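Local structure of protein YrdA (Escherichia coli, 3TIO) at residues A33-L41 / Y167-L175. The protein binds zinc as a trimeric homologue of the gamma-class carbonic anhydrases and may switch between allosteric conformations. The protein carries 1 engineered substitution. Numbering follows the deposited sequence.
Sequences ADDVGIWPL and YVKWKDEYL
The indole of W39 carries the edge of Y167 on one face, an offset edge-to-face pair with planes at 81°, while Y174 reaches its benzo edge in plane, CE2 lying 3.3 Å from W39 CZ3. This aromatic cluster fastens a coil of the left-handed parallel beta-helix, through strand 37-38, to the C-terminal helix 154-176 that runs along its flank. Y167 is covered by W170, whose CE3 lies 3.5 Å above the plane of the phenol ring, over its centre. Y167 OH is hydrogen-bonded to R45 and Y174 OH to D47, both of the second subunit, which places the cluster at the trimer interface, with the Y167 side chain about 4 Å from a bound zinc ion. In the indole plane, NE1 donates to a water that in turn donates to Y167 O. K171 leaves the helix with CG anti to its N (chi1 157°) and bends at chi3 and chi4, which brings CD within 3.5 Å of V36 O and the ammonium to D35. R17 pairs with D35 OD2, and its carbonyl accepts from K171 NZ. NZ bridges two acids: D172 OD1, met from above the carboxylate plane at 2.6 Å, and the anti lone pair of D35 OD1 at 3.0 Å.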
loop_
_atom_site.group_PDB
_atom_site.type_symbol
_atom_site.label_atom_id
_atom_site.label_comp_id
_atom_site.label_asym_id
_atom_site.label_seq_id
_atom_site.Cartn_x
_atom_site.Cartn_y
_atom_site.Cartn_z
ATOM N N ALA A 33 9.140 10.775 -19.355
ATOM C CA ALA A 33 8.899 11.278 -20.703
ATOM C C ALA A 33 7.663 12.173 -20.768
ATOM O O ALA A 33 6.965 12.359 -19.768
ATOM C CB ALA A 33 8.750 10.109 -21.672
ATOM N N ASP A 34 7.393 12.718 -21.951
ATOM C CA ASP A 34 6.247 13.599 -22.145
ATOM C C ASP A 34 4.916 12.966 -21.753
ATOM O O ASP A 34 4.691 11.773 -21.959
ATOM C CB ASP A 34 6.134 14.045 -23.609
ATOM C CG ASP A 34 7.382 14.739 -24.118
ATOM O OD1 ASP A 34 8.134 15.314 -23.306
ATOM O OD2 ASP A 34 7.595 14.721 -25.350
ATOM N N ASP A 35 4.037 13.797 -21.200
ATOM C CA ASP A 35 2.691 13.401 -20.798
ATOM C C ASP A 35 2.561 12.334 -19.717
ATOM O O ASP A 35 1.508 11.709 -19.586
ATOM C CB ASP A 35 1.888 12.985 -22.033
ATOM C CG ASP A 35 1.670 14.138 -22.996
ATOM O OD1 ASP A 35 1.096 15.165 -22.572
ATOM O OD2 ASP A 35 2.076 14.019 -24.173
ATOM N N VAL A 36 3.624 12.120 -18.950
ATOM C CA VAL A 36 3.576 11.149 -17.862
ATOM C C VAL A 36 2.816 11.799 -16.710
ATOM O O VAL A 36 2.953 12.998 -16.464
ATOM C CB VAL A 36 4.997 10.762 -17.379
ATOM C CG1 VAL A 36 4.922 10.066 -16.022
ATOM C CG2 VAL A 36 5.657 9.839 -18.395
ATOM N N GLY A 37 2.000 11.009 -16.023
ATOM C CA GLY A 37 1.246 11.526 -14.897
ATOM C C GLY A 37 1.513 10.698 -13.656
ATOM O O GLY A 37 1.282 9.483 -13.658
ATOM N N ILE A 38 2.023 11.347 -12.613
ATOM C CA ILE A 38 2.318 10.690 -11.342
ATOM C C ILE A 38 1.264 11.190 -10.365
ATOM O O ILE A 38 1.259 12.360 -9.976
ATOM C CB ILE A 38 3.719 11.065 -10.820
ATOM C CG1 ILE A 38 4.773 10.803 -11.902
ATOM C CG2 ILE A 38 4.035 10.271 -9.560
ATOM C CD1 ILE A 38 4.782 9.386 -12.444
ATOM N N TRP A 39 0.374 10.289 -9.973
ATOM C CA TRP A 39 -0.726 10.634 -9.089
ATOM C C TRP A 39 -0.371 10.658 -7.594
ATOM O O TRP A 39 0.767 10.386 -7.218
ATOM C CB TRP A 39 -1.899 9.709 -9.432
ATOM C CG TRP A 39 -2.331 9.951 -10.863
ATOM C CD1 TRP A 39 -1.712 9.498 -11.998
ATOM C CD2 TRP A 39 -3.373 10.829 -11.302
ATOM N NE1 TRP A 39 -2.299 10.050 -13.113
ATOM C CE2 TRP A 39 -3.321 10.872 -12.715
ATOM C CE3 TRP A 39 -4.342 11.594 -10.637
ATOM C CZ2 TRP A 39 -4.205 11.649 -13.475
ATOM C CZ3 TRP A 39 -5.215 12.366 -11.391
ATOM C CH2 TRP A 39 -5.141 12.389 -12.795
ATOM N N PRO A 40 -1.336 11.020 -6.727
ATOM C CA PRO A 40 -1.106 11.094 -5.281
ATOM C C PRO A 40 -0.438 9.930 -4.564
ATOM O O PRO A 40 -0.651 8.764 -4.892
ATOM C CB PRO A 40 -2.503 11.357 -4.721
ATOM C CG PRO A 40 -3.125 12.182 -5.784
ATOM C CD PRO A 40 -2.708 11.457 -7.050
ATOM N N LEU A 41 0.354 10.294 -3.561
ATOM C CA LEU A 41 1.063 9.368 -2.686
ATOM C C LEU A 41 1.829 8.253 -3.382
ATOM O O LEU A 41 1.758 7.081 -2.998
ATOM C CB LEU A 41 0.089 8.791 -1.651
ATOM C CG LEU A 41 -0.524 9.834 -0.705
ATOM C CD1 LEU A 41 -1.350 9.131 0.360
ATOM C CD2 LEU A 41 0.573 10.653 -0.046
ATOM N N TYR A 167 -6.071 8.829 -19.298
ATOM C CA TYR A 167 -5.272 9.350 -18.203
ATOM C C TYR A 167 -4.401 10.536 -18.604
ATOM O O TYR A 167 -3.991 11.328 -17.754
ATOM C CB TYR A 167 -4.431 8.242 -17.562
ATOM C CG TYR A 167 -4.996 7.818 -16.222
ATOM C CD1 TYR A 167 -5.745 6.648 -16.089
ATOM C CD2 TYR A 167 -4.822 8.617 -15.096
ATOM C CE1 TYR A 167 -6.311 6.288 -14.856
ATOM C CE2 TYR A 167 -5.381 8.268 -13.865
ATOM C CZ TYR A 167 -6.122 7.106 -13.754
ATOM O OH TYR A 167 -6.672 6.773 -12.532
ATOM N N VAL A 168 -4.107 10.667 -19.895
ATOM C CA VAL A 168 -3.332 11.815 -20.347
ATOM C C VAL A 168 -4.282 13.006 -20.256
ATOM O O VAL A 168 -3.898 14.092 -19.825
ATOM C CB VAL A 168 -2.852 11.651 -21.804
ATOM C CG1 VAL A 168 -2.372 12.995 -22.355
ATOM C CG2 VAL A 168 -1.719 10.642 -21.859
ATOM N N LYS A 169 -5.529 12.780 -20.655
ATOM C CA LYS A 169 -6.547 13.822 -20.602
ATOM C C LYS A 169 -6.787 14.250 -19.157
ATOM O O LYS A 169 -6.844 15.441 -18.856
ATOM C CB LYS A 169 -7.859 13.316 -21.198
ATOM C CG LYS A 169 -8.990 14.327 -21.117
ATOM C CD LYS A 169 -10.296 13.745 -21.621
ATOM C CE LYS A 169 -11.384 14.801 -21.627
ATOM N NZ LYS A 169 -10.994 15.952 -22.488
ATOM N N TRP A 170 -6.935 13.276 -18.263
ATOM C CA TRP A 170 -7.171 13.582 -16.857
ATOM C C TRP A 170 -5.977 14.318 -16.257
ATOM O O TRP A 170 -6.139 15.228 -15.443
ATOM C CB TRP A 170 -7.484 12.298 -16.077
ATOM C CG TRP A 170 -8.812 11.698 -16.459
ATOM C CD1 TRP A 170 -9.943 12.378 -16.823
ATOM C CD2 TRP A 170 -9.161 10.307 -16.482
ATOM N NE1 TRP A 170 -10.968 11.499 -17.072
ATOM C CE2 TRP A 170 -10.517 10.221 -16.871
ATOM C CE3 TRP A 170 -8.459 9.123 -16.212
ATOM C CZ2 TRP A 170 -11.187 8.998 -16.996
ATOM C CZ3 TRP A 170 -9.126 7.905 -16.337
ATOM C CH2 TRP A 170 -10.477 7.855 -16.726
ATOM N N LYS A 171 -4.778 13.927 -16.676
ATOM C CA LYS A 171 -3.546 14.566 -16.227
ATOM C C LYS A 171 -3.585 16.058 -16.571
ATOM O O LYS A 171 -3.298 16.917 -15.733
ATOM C CB LYS A 171 -2.340 13.924 -16.927
ATOM C CG LYS A 171 -1.095 14.809 -16.985
ATOM C CD LYS A 171 -0.034 14.221 -17.904
ATOM C CE LYS A 171 -0.442 14.296 -19.374
ATOM N NZ LYS A 171 -0.241 15.649 -19.971
ATOM N N ASP A 172 -3.937 16.355 -17.817
ATOM C CA ASP A 172 -3.996 17.735 -18.280
ATOM C C ASP A 172 -5.041 18.576 -17.560
ATOM O O ASP A 172 -4.839 19.772 -17.357
ATOM C CB ASP A 172 -4.244 17.782 -19.789
ATOM C CG ASP A 172 -3.049 17.300 -20.587
ATOM O OD1 ASP A 172 -1.912 17.648 -20.208
ATOM O OD2 ASP A 172 -3.244 16.587 -21.594
ATOM N N GLU A 173 -6.153 17.961 -17.176
ATOM C CA GLU A 173 -7.196 18.696 -16.472
ATOM C C GLU A 173 -6.644 19.217 -15.150
ATOM O O GLU A 173 -6.926 20.345 -14.751
ATOM C CB GLU A 173 -8.412 17.801 -16.223
ATOM C CG GLU A 173 -9.054 17.284 -17.498
ATOM C CD GLU A 173 -10.363 16.564 -17.247
ATOM O OE1 GLU A 173 -10.372 15.593 -16.461
ATOM O OE2 GLU A 173 -11.384 16.967 -17.843
ATOM N N TYR A 174 -5.846 18.393 -14.477
ATOM C CA TYR A 174 -5.246 18.786 -13.208
ATOM C C TYR A 174 -4.147 19.818 -13.421
ATOM O O TYR A 174 -3.951 20.702 -12.590
ATOM C CB TYR A 174 -4.682 17.558 -12.490
ATOM C CG TYR A 174 -5.726 16.784 -11.721
ATOM C CD1 TYR A 174 -6.149 17.212 -10.463
ATOM C CD2 TYR A 174 -6.319 15.646 -12.262
ATOM C CE1 TYR A 174 -7.137 16.525 -9.762
ATOM C CE2 TYR A 174 -7.311 14.954 -11.572
ATOM C CZ TYR A 174 -7.713 15.399 -10.324
ATOM O OH TYR A 174 -8.695 14.717 -9.639
ATOM N N LEU A 175 -3.433 19.705 -14.536
ATOM C CA LEU A 175 -2.359 20.641 -14.847
ATOM C C LEU A 175 -2.897 22.028 -15.179
ATOM O O LEU A 175 -2.320 23.038 -14.779
ATOM C CB LEU A 175 -1.530 20.128 -16.027
ATOM C CG LEU A 175 -0.608 18.933 -15.776
ATOM C CD1 LEU A 175 0.052 18.516 -17.081
ATOM C CD2 LEU A 175 0.441 19.310 -14.744
HETATM O O HOH W 1 -1.159 16.542 -23.413
HETATM O O HOH W 2 -1.884 10.473 -16.053
#